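Local coordinates for protein tRNA (cytosine(38)-C(5))-methyltransferase (Schizosaccharomyces pombe, PDB 6FDF) that methylates carbon 5 of cytosine 38 in the anticodon loop of tRNA(Asp), and less efficiently of tRNA(Glu), using S-adenosyl-L-methionine as methyl donor, at residues A[256-259]-A[264-267]; A[221-226]-A[271-276]; A[282-287]-A[292-297]; A[296-301]-A[306-311]; A[154-159]-A[165-170]. One frame throughout, in Å; residues are numbered along the deposited sequence.

Contact 1 of 5, residues A[256-259]-A[264-267]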
# COMPACT_ATOMS: atom_id res chain seq x y z
N ILE A 256 -2.47 6.05 18.08
CA ILE A 256 -1.56 7.07 18.58
C ILE A 256 -0.69 6.45 19.66
O ILE A 256 -1.00 5.38 20.19
CB ILE A 256 -2.29 8.32 19.10
CG1 ILE A 256 -3.36 7.95 20.13
CG2 ILE A 256 -2.94 9.09 17.94
CD1 ILE A 256 -3.98 9.14 20.84
N LEU A 257 0.39 7.14 20.00
CA LEU A 257 1.46 6.61 20.83
C LEU A 257 1.48 7.29 22.19
O LEU A 257 1.60 8.52 22.28
CB LEU A 257 2.82 6.80 20.15
CG LEU A 257 4.01 6.20 20.90
CD1 LEU A 257 3.96 4.69 20.86
CD2 LEU A 257 5.32 6.72 20.33
N GLN A 258 1.38 6.49 23.25
CA GLN A 258 1.59 6.96 24.62
C GLN A 258 3.08 6.97 24.92
O GLN A 258 3.73 5.92 24.88
CB GLN A 258 0.86 6.07 25.62
CG GLN A 258 1.25 6.34 27.07
CD GLN A 258 0.59 5.37 28.04
OE1 GLN A 258 -0.50 4.85 27.78
NE2 GLN A 258 1.24 5.12 29.17
N MET A 259 3.63 8.15 25.21
CA MET A 259 5.03 8.27 25.58
C MET A 259 5.27 8.21 27.08
O MET A 259 6.42 7.99 27.50
CB MET A 259 5.63 9.56 25.02
CG MET A 259 5.67 9.60 23.50
SD MET A 259 6.70 10.92 22.82
CE MET A 259 5.67 12.35 23.12
N ASN A 264 -1.51 1.72 33.48
CA ASN A 264 -2.97 1.62 33.34
C ASN A 264 -3.43 2.83 32.53
O ASN A 264 -3.73 3.89 33.08
CB ASN A 264 -3.66 1.55 34.71
CG ASN A 264 -5.12 1.16 34.61
OD1 ASN A 264 -5.79 1.43 33.61
ND2 ASN A 264 -5.63 0.52 35.65
N THR A 265 -3.49 2.65 31.21
CA THR A 265 -3.74 3.77 30.31
C THR A 265 -5.16 4.31 30.48
O THR A 265 -5.36 5.53 30.57
CB THR A 265 -3.51 3.33 28.86
OG1 THR A 265 -2.13 2.97 28.69
CG2 THR A 265 -3.86 4.46 27.87
N HIS A 266 -6.15 3.42 30.56
CA HIS A 266 -7.54 3.87 30.70
C HIS A 266 -7.75 4.62 32.00
O HIS A 266 -8.43 5.65 32.03
CB HIS A 266 -8.50 2.68 30.62
CG HIS A 266 -9.93 3.07 30.82
ND1 HIS A 266 -10.64 2.73 31.96
CD2 HIS A 266 -10.78 3.79 30.05
CE1 HIS A 266 -11.87 3.22 31.87
NE2 HIS A 266 -11.98 3.87 30.72
N GLU A 267 -7.19 4.11 33.11
CA GLU A 267 -7.32 4.79 34.38
C GLU A 267 -6.70 6.18 34.33
O GLU A 267 -7.30 7.15 34.81
CB GLU A 267 -6.68 3.95 35.49
CG GLU A 267 -6.92 4.42 36.90
CD GLU A 267 -6.26 3.52 37.92
OE1 GLU A 267 -5.01 3.53 37.99
OE2 GLU A 267 -6.98 2.80 38.65

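Contact 2 of 5, residues A[221-226]-A[271-276]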
# COMPACT_ATOMS: atom_id res chain seq x y z
N VAL A 221 -8.95 17.96 20.80
CA VAL A 221 -9.38 16.71 20.17
C VAL A 221 -9.50 15.60 21.21
O VAL A 221 -10.43 14.79 21.17
CB VAL A 221 -8.40 16.32 19.04
CG1 VAL A 221 -8.72 14.93 18.50
CG2 VAL A 221 -8.46 17.35 17.92
N LEU A 222 -8.55 15.53 22.16
CA LEU A 222 -8.61 14.50 23.19
C LEU A 222 -9.83 14.68 24.10
O LEU A 222 -10.40 13.69 24.57
CB LEU A 222 -7.32 14.51 24.02
CG LEU A 222 -6.09 13.91 23.34
CD1 LEU A 222 -4.82 14.18 24.14
CD2 LEU A 222 -6.27 12.41 23.14
N ASN A 223 -10.24 15.93 24.34
CA ASN A 223 -11.40 16.16 25.19
C ASN A 223 -12.70 15.84 24.47
O ASN A 223 -13.67 15.41 25.11
CB ASN A 223 -11.41 17.61 25.69
CG ASN A 223 -10.47 17.83 26.85
OD1 ASN A 223 -10.02 16.88 27.50
ND2 ASN A 223 -10.16 19.10 27.13
N LYS A 224 -12.76 16.06 23.16
CA LYS A 224 -13.99 15.86 22.42
C LYS A 224 -14.19 14.41 21.97
O LYS A 224 -15.31 13.88 22.06
CB LYS A 224 -14.03 16.78 21.20
CG LYS A 224 -15.35 16.76 20.44
CD LYS A 224 -16.53 16.87 21.39
CE LYS A 224 -17.48 17.98 20.97
NZ LYS A 224 -17.95 17.80 19.57
N TRP A 225 -13.13 13.76 21.49
CA TRP A 225 -13.25 12.44 20.87
C TRP A 225 -12.23 11.45 21.42
O TRP A 225 -12.06 10.37 20.83
CB TRP A 225 -13.07 12.53 19.34
CG TRP A 225 -13.97 13.52 18.63
CD1 TRP A 225 -13.57 14.62 17.92
CD2 TRP A 225 -15.40 13.48 18.55
NE1 TRP A 225 -14.67 15.27 17.41
CE2 TRP A 225 -15.80 14.59 17.77
CE3 TRP A 225 -16.38 12.61 19.05
CZ2 TRP A 225 -17.14 14.86 17.49
CZ3 TRP A 225 -17.71 12.89 18.77
CH2 TRP A 225 -18.08 14.00 18.00
N GLY A 226 -11.53 11.80 22.50
CA GLY A 226 -10.35 11.04 22.90
C GLY A 226 -10.61 9.58 23.21
O GLY A 226 -9.73 8.74 23.01
N ARG A 271 -8.02 10.38 34.62
CA ARG A 271 -7.38 11.25 35.60
C ARG A 271 -6.87 12.53 34.95
O ARG A 271 -7.20 13.63 35.40
CB ARG A 271 -6.24 10.48 36.28
CG ARG A 271 -6.73 9.38 37.22
CD ARG A 271 -5.59 8.60 37.86
NE ARG A 271 -6.08 7.68 38.88
CZ ARG A 271 -5.37 6.67 39.40
NH1 ARG A 271 -4.14 6.44 38.98
NH2 ARG A 271 -5.91 5.89 40.33
N ASN A 272 -6.05 12.39 33.90
CA ASN A 272 -5.52 13.53 33.16
C ASN A 272 -4.97 12.97 31.85
O ASN A 272 -3.84 12.49 31.81
CB ASN A 272 -4.44 14.26 33.96
CG ASN A 272 -3.74 15.34 33.15
OD1 ASN A 272 -4.19 15.73 32.06
ND2 ASN A 272 -2.63 15.85 33.68
N ARG A 273 -5.79 13.04 30.79
CA ARG A 273 -5.41 12.45 29.52
C ARG A 273 -4.21 13.14 28.89
O ARG A 273 -3.53 12.54 28.05
CB ARG A 273 -6.59 12.46 28.55
CG ARG A 273 -7.14 13.84 28.24
CD ARG A 273 -8.55 13.77 27.69
NE ARG A 273 -9.51 13.39 28.73
CZ ARG A 273 -10.77 13.06 28.50
NH1 ARG A 273 -11.26 13.05 27.26
NH2 ARG A 273 -11.56 12.72 29.51
N MET A 274 -3.91 14.38 29.27
CA MET A 274 -2.73 15.04 28.72
C MET A 274 -1.44 14.51 29.33
O MET A 274 -0.38 14.66 28.71
CB MET A 274 -2.82 16.56 28.93
CG MET A 274 -4.02 17.20 28.25
SD MET A 274 -4.17 16.69 26.53
CE MET A 274 -2.77 17.55 25.81
N ALA A 275 -1.50 13.89 30.50
CA ALA A 275 -0.31 13.35 31.14
C ALA A 275 0.16 12.05 30.49
O ALA A 275 1.26 11.57 30.81
CB ALA A 275 -0.56 13.11 32.62
N LEU A 276 -0.63 11.48 29.58
CA LEU A 276 -0.21 10.32 28.82
C LEU A 276 0.80 10.66 27.74
O LEU A 276 1.39 9.74 27.17
CB LEU A 276 -1.42 9.64 28.17
CG LEU A 276 -2.35 8.92 29.15
CD1 LEU A 276 -3.65 8.54 28.46
CD2 LEU A 276 -1.66 7.70 29.74

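Contact 3 of 5, residues A[282-287]-A[292-297]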
# COMPACT_ATOMS: atom_id res chain seq x y z
N THR A 282 5.11 9.88 13.53
CA THR A 282 5.63 10.74 12.48
C THR A 282 5.45 10.07 11.12
O THR A 282 5.26 8.85 11.03
CB THR A 282 7.10 11.06 12.71
OG1 THR A 282 7.89 9.91 12.39
CG2 THR A 282 7.35 11.46 14.16
N ALA A 283 5.52 10.87 10.05
CA ALA A 283 5.40 10.27 8.72
C ALA A 283 6.54 9.30 8.45
O ALA A 283 6.33 8.28 7.77
CB ALA A 283 5.36 11.36 7.64
N ARG A 284 7.73 9.58 8.99
CA ARG A 284 8.84 8.63 8.86
C ARG A 284 8.51 7.31 9.54
O ARG A 284 8.82 6.23 9.01
CB ARG A 284 10.12 9.23 9.44
CG ARG A 284 11.26 8.22 9.54
CD ARG A 284 11.73 7.80 8.16
NE ARG A 284 12.24 8.92 7.38
CZ ARG A 284 12.46 8.87 6.07
NH1 ARG A 284 12.21 7.76 5.40
NH2 ARG A 284 12.94 9.94 5.44
N GLU A 285 7.88 7.37 10.71
CA GLU A 285 7.53 6.14 11.42
C GLU A 285 6.44 5.38 10.67
O GLU A 285 6.48 4.14 10.60
CB GLU A 285 7.09 6.47 12.85
CG GLU A 285 8.25 7.00 13.69
CD GLU A 285 7.80 7.60 15.01
OE1 GLU A 285 6.63 8.02 15.10
OE2 GLU A 285 8.63 7.67 15.95
N VAL A 286 5.47 6.10 10.10
CA VAL A 286 4.45 5.44 9.28
C VAL A 286 5.10 4.76 8.09
O VAL A 286 4.81 3.59 7.77
CB VAL A 286 3.37 6.45 8.85
CG1 VAL A 286 2.39 5.80 7.90
CG2 VAL A 286 2.64 7.01 10.07
N ALA A 287 6.01 5.47 7.40
CA ALA A 287 6.72 4.87 6.28
C ALA A 287 7.47 3.61 6.70
O ALA A 287 7.43 2.59 5.99
CB ALA A 287 7.69 5.89 5.67
N PHE A 292 8.84 1.00 3.96
CA PHE A 292 9.64 1.85 3.09
C PHE A 292 11.04 2.00 3.66
O PHE A 292 11.21 2.09 4.88
CB PHE A 292 8.98 3.22 2.92
CG PHE A 292 7.80 3.21 2.00
CD1 PHE A 292 6.55 2.88 2.47
CD2 PHE A 292 7.96 3.51 0.66
CE1 PHE A 292 5.46 2.85 1.62
CE2 PHE A 292 6.88 3.49 -0.20
CZ PHE A 292 5.63 3.17 0.28
N PRO A 293 12.07 2.04 2.81
CA PRO A 293 13.44 2.18 3.32
C PRO A 293 13.72 3.61 3.76
O PRO A 293 12.98 4.55 3.46
CB PRO A 293 14.29 1.79 2.11
CG PRO A 293 13.47 2.21 0.94
CD PRO A 293 12.03 1.94 1.34
N GLU A 294 14.83 3.76 4.48
CA GLU A 294 15.23 5.07 4.98
C GLU A 294 15.57 6.04 3.85
O GLU A 294 15.50 7.26 4.06
CB GLU A 294 16.43 4.92 5.92
CG GLU A 294 16.12 4.16 7.19
CD GLU A 294 15.03 4.84 8.01
OE1 GLU A 294 13.90 4.32 8.04
OE2 GLU A 294 15.32 5.89 8.62
N SER A 295 15.92 5.52 2.67
CA SER A 295 16.22 6.39 1.53
C SER A 295 15.01 7.18 1.04
O SER A 295 15.20 8.18 0.33
CB SER A 295 16.79 5.56 0.39
OG SER A 295 15.79 4.74 -0.17
N LEU A 296 13.79 6.75 1.36
CA LEU A 296 12.60 7.53 1.01
C LEU A 296 12.73 8.93 1.59
O LEU A 296 12.87 9.10 2.80
CB LEU A 296 11.33 6.86 1.52
CG LEU A 296 10.03 7.65 1.30
CD1 LEU A 296 9.72 7.79 -0.18
CD2 LEU A 296 8.86 7.03 2.05
N GLU A 297 12.68 9.94 0.72
CA GLU A 297 12.88 11.32 1.14
C GLU A 297 11.81 12.21 0.53
O GLU A 297 11.30 11.94 -0.57
CB GLU A 297 14.28 11.82 0.75
CG GLU A 297 14.48 12.08 -0.74
CD GLU A 297 15.79 12.78 -1.04
OE1 GLU A 297 16.81 12.43 -0.42
OE2 GLU A 297 15.80 13.70 -1.89
O HOH W 1 11.74 5.08 6.15

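Contact 4 of 5, residues A[296-301]-A[306-311]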
# COMPACT_ATOMS: atom_id res chain seq x y z
N LEU A 296 13.79 6.75 1.36
CA LEU A 296 12.60 7.53 1.01
C LEU A 296 12.73 8.93 1.59
O LEU A 296 12.87 9.10 2.80
CB LEU A 296 11.33 6.86 1.52
CG LEU A 296 10.03 7.65 1.30
CD1 LEU A 296 9.72 7.79 -0.18
CD2 LEU A 296 8.86 7.03 2.05
N GLU A 297 12.68 9.94 0.72
CA GLU A 297 12.88 11.32 1.14
C GLU A 297 11.81 12.21 0.53
O GLU A 297 11.30 11.94 -0.57
CB GLU A 297 14.28 11.82 0.75
CG GLU A 297 14.48 12.08 -0.74
CD GLU A 297 15.79 12.78 -1.04
OE1 GLU A 297 16.81 12.43 -0.42
OE2 GLU A 297 15.80 13.70 -1.89
N TRP A 298 11.46 13.26 1.26
CA TRP A 298 10.58 14.30 0.75
C TRP A 298 11.01 15.70 1.16
O TRP A 298 10.41 16.67 0.68
CB TRP A 298 9.14 14.07 1.20
CG TRP A 298 8.97 13.94 2.69
CD1 TRP A 298 8.69 14.94 3.58
CD2 TRP A 298 9.07 12.73 3.46
NE1 TRP A 298 8.60 14.43 4.85
CE2 TRP A 298 8.84 13.08 4.81
CE3 TRP A 298 9.34 11.40 3.14
CZ2 TRP A 298 8.86 12.13 5.83
CZ3 TRP A 298 9.36 10.46 4.16
CH2 TRP A 298 9.12 10.84 5.49
N SER A 299 12.01 15.84 2.04
CA SER A 299 12.42 17.16 2.53
C SER A 299 12.83 18.09 1.39
O SER A 299 12.54 19.29 1.44
CB SER A 299 13.55 17.01 3.54
OG SER A 299 14.68 16.37 2.97
N LYS A 300 13.51 17.56 0.38
CA LYS A 300 13.96 18.37 -0.76
C LYS A 300 12.86 18.64 -1.77
O LYS A 300 13.16 19.00 -2.92
CB LYS A 300 15.15 17.71 -1.46
CG LYS A 300 16.34 17.40 -0.56
CD LYS A 300 17.37 16.57 -1.32
CE LYS A 300 18.18 15.68 -0.38
NZ LYS A 300 18.80 16.46 0.73
N SER A 301 11.59 18.48 -1.40
CA SER A 301 10.47 18.64 -2.32
C SER A 301 9.53 19.72 -1.78
O SER A 301 9.71 20.24 -0.68
CB SER A 301 9.72 17.32 -2.51
OG SER A 301 8.98 17.01 -1.34
N LYS A 306 2.54 16.77 6.15
CA LYS A 306 1.09 16.61 6.17
C LYS A 306 0.60 15.91 4.91
O LYS A 306 -0.27 15.03 4.98
CB LYS A 306 0.43 17.98 6.32
CG LYS A 306 -1.04 17.96 6.68
CD LYS A 306 -1.47 19.31 7.22
CE LYS A 306 -0.55 19.75 8.36
NZ LYS A 306 -0.86 21.13 8.84
N CYS A 307 1.16 16.27 3.75
CA CYS A 307 0.78 15.59 2.52
C CYS A 307 1.35 14.18 2.45
O CYS A 307 0.73 13.29 1.85
CB CYS A 307 1.23 16.42 1.31
SG CYS A 307 0.32 17.97 1.13
N MET A 308 2.51 13.95 3.08
CA MET A 308 3.08 12.61 3.09
C MET A 308 2.18 11.62 3.83
O MET A 308 2.07 10.46 3.42
CB MET A 308 4.47 12.62 3.72
CG MET A 308 5.58 13.10 2.79
SD MET A 308 5.71 12.15 1.26
CE MET A 308 6.07 10.51 1.85
N TYR A 309 1.56 12.05 4.94
CA TYR A 309 0.61 11.17 5.61
C TYR A 309 -0.48 10.71 4.65
O TYR A 309 -0.91 9.55 4.69
CB TYR A 309 -0.04 11.87 6.80
CG TYR A 309 0.78 12.04 8.06
CD1 TYR A 309 1.17 10.94 8.82
CD2 TYR A 309 1.10 13.31 8.53
CE1 TYR A 309 1.89 11.10 9.99
CE2 TYR A 309 1.82 13.48 9.70
CZ TYR A 309 2.21 12.37 10.43
OH TYR A 309 2.91 12.52 11.60
N ARG A 310 -0.95 11.61 3.78
CA ARG A 310 -2.02 11.24 2.86
C ARG A 310 -1.52 10.25 1.82
O ARG A 310 -2.23 9.30 1.47
CB ARG A 310 -2.59 12.49 2.20
CG ARG A 310 -3.05 13.53 3.20
CD ARG A 310 -3.69 14.73 2.53
NE ARG A 310 -4.08 15.73 3.53
CZ ARG A 310 -3.65 16.98 3.54
NH1 ARG A 310 -2.83 17.42 2.59
NH2 ARG A 310 -4.06 17.81 4.49
N LEU A 311 -0.31 10.47 1.31
CA LEU A 311 0.25 9.56 0.31
C LEU A 311 0.55 8.20 0.93
O LEU A 311 0.31 7.16 0.31
CB LEU A 311 1.52 10.17 -0.29
CG LEU A 311 1.33 11.46 -1.09
CD1 LEU A 311 2.67 12.04 -1.54
CD2 LEU A 311 0.42 11.20 -2.28

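Contact 5 of 5, residues A[154-159]-A[165-170]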
# COMPACT_ATOMS: atom_id res chain seq x y z
N ILE A 154 -6.11 -12.65 1.07
CA ILE A 154 -6.03 -11.50 1.96
C ILE A 154 -4.85 -11.70 2.89
O ILE A 154 -4.72 -12.75 3.53
CB ILE A 154 -7.33 -11.33 2.77
CG1 ILE A 154 -8.55 -11.37 1.85
CG2 ILE A 154 -7.29 -10.04 3.59
CD1 ILE A 154 -8.67 -10.17 0.96
N LEU A 155 -3.99 -10.68 2.98
CA LEU A 155 -2.79 -10.74 3.80
C LEU A 155 -2.64 -9.42 4.55
O LEU A 155 -2.99 -8.36 4.04
CB LEU A 155 -1.54 -11.01 2.95
CG LEU A 155 -1.51 -12.34 2.19
CD1 LEU A 155 -0.41 -12.32 1.12
CD2 LEU A 155 -1.30 -13.50 3.16
N SER A 156 -2.10 -9.51 5.76
CA SER A 156 -1.82 -8.32 6.55
C SER A 156 -0.39 -8.38 7.04
O SER A 156 0.16 -9.47 7.24
CB SER A 156 -2.79 -8.23 7.75
OG SER A 156 -2.45 -7.17 8.62
N PRO A 157 0.25 -7.23 7.26
CA PRO A 157 1.65 -7.25 7.72
C PRO A 157 1.83 -7.97 9.05
O PRO A 157 2.91 -8.53 9.31
CB PRO A 157 2.02 -5.76 7.80
CG PRO A 157 1.09 -5.10 6.83
CD PRO A 157 -0.20 -5.86 6.93
N ASN A 158 0.82 -7.96 9.91
CA ASN A 158 1.01 -8.63 11.20
C ASN A 158 1.00 -10.15 11.09
O ASN A 158 1.11 -10.83 12.11
CB ASN A 158 -0.02 -8.14 12.22
CG ASN A 158 -1.46 -8.36 11.77
OD1 ASN A 158 -1.77 -9.28 11.01
ND2 ASN A 158 -2.36 -7.52 12.27
N GLN A 159 0.89 -10.69 9.87
CA GLN A 159 1.16 -12.10 9.62
C GLN A 159 2.63 -12.35 9.30
O GLN A 159 3.02 -13.51 9.13
CB GLN A 159 0.30 -12.62 8.47
CG GLN A 159 -1.19 -12.52 8.70
CD GLN A 159 -1.97 -12.98 7.49
OE1 GLN A 159 -2.00 -12.31 6.46
NE2 GLN A 159 -2.59 -14.15 7.60
N SER A 165 -1.54 -3.42 11.42
CA SER A 165 -2.66 -4.01 10.70
C SER A 165 -2.85 -3.27 9.39
O SER A 165 -2.94 -2.04 9.37
CB SER A 165 -3.94 -3.94 11.54
OG SER A 165 -3.75 -4.56 12.79
N ARG A 166 -2.89 -4.02 8.29
CA ARG A 166 -3.21 -3.44 7.00
C ARG A 166 -3.66 -4.55 6.06
O ARG A 166 -2.94 -4.91 5.13
CB ARG A 166 -2.01 -2.66 6.44
CG ARG A 166 -2.33 -1.71 5.28
CD ARG A 166 -1.10 -0.87 4.92
NE ARG A 166 -1.41 0.14 3.90
CZ ARG A 166 -2.05 1.28 4.16
NH1 ARG A 166 -2.43 1.56 5.40
NH2 ARG A 166 -2.30 2.14 3.18
N SER A 167 -4.84 -5.11 6.32
CA SER A 167 -5.32 -6.23 5.52
C SER A 167 -5.63 -5.75 4.12
O SER A 167 -6.33 -4.74 3.93
CB SER A 167 -6.56 -6.86 6.16
OG SER A 167 -6.23 -7.44 7.42
N ARG A 168 -5.10 -6.46 3.13
CA ARG A 168 -5.29 -6.11 1.73
C ARG A 168 -5.52 -7.37 0.92
O ARG A 168 -5.02 -8.44 1.26
CB ARG A 168 -4.08 -5.36 1.17
CG ARG A 168 -3.85 -4.01 1.82
CD ARG A 168 -5.00 -3.08 1.47
NE ARG A 168 -4.76 -1.69 1.81
CZ ARG A 168 -5.25 -1.08 2.89
NH1 ARG A 168 -4.98 0.20 3.10
NH2 ARG A 168 -6.00 -1.75 3.76
N TRP A 169 -6.29 -7.22 -0.16
CA TRP A 169 -6.46 -8.27 -1.15
C TRP A 169 -5.34 -8.19 -2.17
O TRP A 169 -4.91 -7.10 -2.55
CB TRP A 169 -7.81 -8.12 -1.85
CG TRP A 169 -8.09 -9.12 -2.94
CD1 TRP A 169 -8.72 -10.32 -2.80
CD2 TRP A 169 -7.76 -8.99 -4.33
NE1 TRP A 169 -8.81 -10.95 -4.02
CE2 TRP A 169 -8.23 -10.16 -4.97
CE3 TRP A 169 -7.13 -8.01 -5.09
CZ2 TRP A 169 -8.07 -10.38 -6.34
CZ3 TRP A 169 -6.97 -8.22 -6.46
CH2 TRP A 169 -7.44 -9.39 -7.07
N TYR A 170 -4.86 -9.36 -2.62
CA TYR A 170 -3.85 -9.45 -3.65
C TYR A 170 -4.26 -10.47 -4.70
O TYR A 170 -4.72 -11.56 -4.36
CB TYR A 170 -2.49 -9.86 -3.08
CG TYR A 170 -1.95 -8.91 -2.05
CD1 TYR A 170 -1.15 -7.84 -2.42
CD2 TYR A 170 -2.21 -9.11 -0.70
CE1 TYR A 170 -0.63 -6.98 -1.46
CE2 TYR A 170 -1.71 -8.26 0.26
CZ TYR A 170 -0.92 -7.20 -0.13
OH TYR A 170 -0.41 -6.34 0.81
O HOH W 2 -0.71 -6.89 3.31
O HOH W 3 -4.82 -6.71 9.93

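Contact 1 of 5, residues A[256-259]-A[264-267]
Between Q258, the last residue of strand 256-258, and T265, the first of helix 265-272, the backbones come no closer than 8.4 Å from CA to CA, and the gap is bridged by side chains alone. This is a strand-to-helix connection in the small, largely separate lobe that C5-methyltransferases carry beside the catalytic Rossmann-like domain, a lobe that in DNA-modifying relatives is the target recognition domain. Q258 reaches across with CG anti to its own backbone N (chi1 169°) and the chain extended beyond it, which carries the amide away from the strand to the first turn of the helix. There T265 OG1 donates to Q258 OE1 at 2.6 Å, a short bond that lies in the amide plane on a lone pair of the oxygen. The methyl T265 CG2 lies beside the same oxygen, 3.4 Å from Q258 OE1, while the two side chains run past one another in opposite directions. Q258 NE2 donates to the carbonyls of H262 and S260 in the intervening turn, so the amide of this buried residue has partners at both ends. N264 caps the helix: E267 N donates to N264 OD1 at 3.1 Å, approaching from above the amide plane, 55° out of it.

Contact 2 of 5, residues A[221-226]-A[271-276]
In the small lobe of this C5-methyltransferase, away from the catalytic centre, helix 219-225 packs against segment 271-276, which continues from helix 265-272. R273 carries the contact. Its guanidinium turns back onto the neighbouring helix because CG stands between the backbone N and the carbonyl carbon (chi1 60°) and the chain bends again at chi3. R273 NH1 then donates to L222 O at 2.9 Å, with the oxygen almost exactly in the guanidinium plane. L222 O thus has two donors, R273 NH1 and, weakly, G226 N. N223 comes over a face of the same group, the amide and guanidinium planes being 71° apart, and N223 OD1 lies 3.4 Å from R273 CD. Alongside, L222 CB rests against R273 CD at 3.9 Å. The other end of the leucine is met by M274, whose chain folds at chi2 and chi3 and sets SD 3.5 Å from L222 CD1. F229 and V217 also border L222, adding to the apolar surroundings. The arrangement is helix-on-segment packing within the small lobe, in which an arginine bonds a helix backbone carbonyl next to a leucine-methionine contact and joins parts 45 residues apart.

Contact 3 of 5, residues A[282-287]-A[292-297]
L296 O is gripped by both terminal nitrogens of R284, at 2.8 Å from NH2 and 3.0 Å from NH1. The guanidinium meets the oxygen end-on and nearly in its own plane, and the NH2 bond runs almost along the C=O axis, whereas NH1 arrives at a C=O...N angle of 140°. R284 leaves its helix with CG anti to the backbone N (chi1 171°), then bends at chi2 and chi3, which brings the group to the type I turn P293-L296. NH1 also donates to water 1, at 2.8 Å from R284 NH1 and close to F292 O and E294 OE1. E294 OE2 lies well out of the guanidinium plane, 4.5 Å from R284 NE, so any direct effect is probably one of charge; the salt-bridge partner of E294 is R288. In the fold this contact ties helix 283-289 to the loop that follows it, beside the cofactor: the F292 side chain is about 5 Å, nearest atoms, from the bound S-adenosylhomocysteine, and its ring meets Y25. F292 N fastens the loop by donating to A287 O at 2.9 Å, an oxygen at the edge of the F292 ring. A287 CB touches two side chains, 4.0 Å from both F292 CB and L296 CD2. At the helix start, T282 and E285 form a capping box, with E285 N bonded to T282 OG1 and T282 N to E285 OE1.

Contact 4 of 5, residues A[296-301]-A[306-311]
Aromatic packing dominates where W298 meets M308. The methylene M308 CG stands over one face of the indole, 3.5 Å from the centroid of the five-membered ring and 11° off its normal, a CH-pi contact close to perpendicular. The sulfur belongs to the same approach but comes obliquely: M308 SD is 4.4 Å from that centroid, 34° off the normal, which makes a Met-aromatic contact. Bends at chi2 and chi3 curl the methionine along the indole, and the methyl M308 CE thus reaches the six-membered ring, 3.6 Å from W298 CE3. W298 in turn has CG between its backbone N and carbonyl carbon (chi1 55°), an orientation that turns one ring face to M308. This packing fixes the loop between helices 283-289 and 305-313 onto the latter, within the catalytic domain; I49 of helix 44-54 and A283 of helix 283-289 also touch the indole, so it is wedged among three helices. Purely aliphatic contact is slight, with L296 CD2 4.5 Å from M308 CE. No hydrogen bond crosses between the two segments. Polar bonds instead shape the loop itself: W298 to S301 is a type I turn, in which W298 O accepts from S301 N at 3.0 Å, while the hydroxyl of S301 is bonded to V303 N.

Contact 5 of 5, residues A[154-159]-A[165-170]
L155 and R168 form a hydrogen-bonded antiparallel pair, L155 N donating to R168 O and R168 N to L155 O, each at 3.0 Å. The neighbouring pair I154 and W169 is non-hydrogen-bonded, and its side chains cross at about a right angle, with I154 CD1 at the edge of the indole and 3.6 Å from W169 CB. On the sheet's other face, L155 CB lies 3.9 Å from Y170 CE2. Past the last bridge S156 takes over: with OG anti to its backbone N (chi1 174°), it accepts from R166 N at 3.2 Å along a nearly straight N-H...O line of 175°. Edge strand 148-155 here pairs with 168-175, which is antiparallel to its neighbours and inserted beside 121-127, giving the strand order 3-2-1-4-5-7-6 of class I methyltransferases. P157 CD packs 3.7 Å from R166 CB. Two waters bridge the segments, water 2 between L155 O and Y170 OH, water 3 between the hydroxyls of S156 and S167. R166 NH2 bonds the carbonyls of G313 and S315, NH1 that of F242, while helix 318-328 covers L155 and Y170. W169 NE1 is held by E152 OE2, and the W169 side chain lies about 8 Å from that of C85, the predicted active-site cysteine.

Overall arrangement
Contacts 1 and 2 belong to the small lobe, their centres 28 and 31 Å from the chain centre; they touch each other and share helix 265-272, whose first residues enter contact 1 and whose continuation enters contact 2. Contacts 3, 4 and 5 sit inside the catalytic domain, 10 to 15 Å from the centre. Contacts 3 and 4 adjoin through L296 and E297 in the loop joining helix 283-289 to helix 305-313: an arginine holds it at L296 by polar bonds, a tryptophan by aromatic packing. Contact 5 alone rests on strand pairing. Contact 1 relies on a hydrogen bond between side chains; contact 2 adds apolar packing to an arginine-to-carbonyl bond; contact 4, mostly buried, has no hydrogen bond across it.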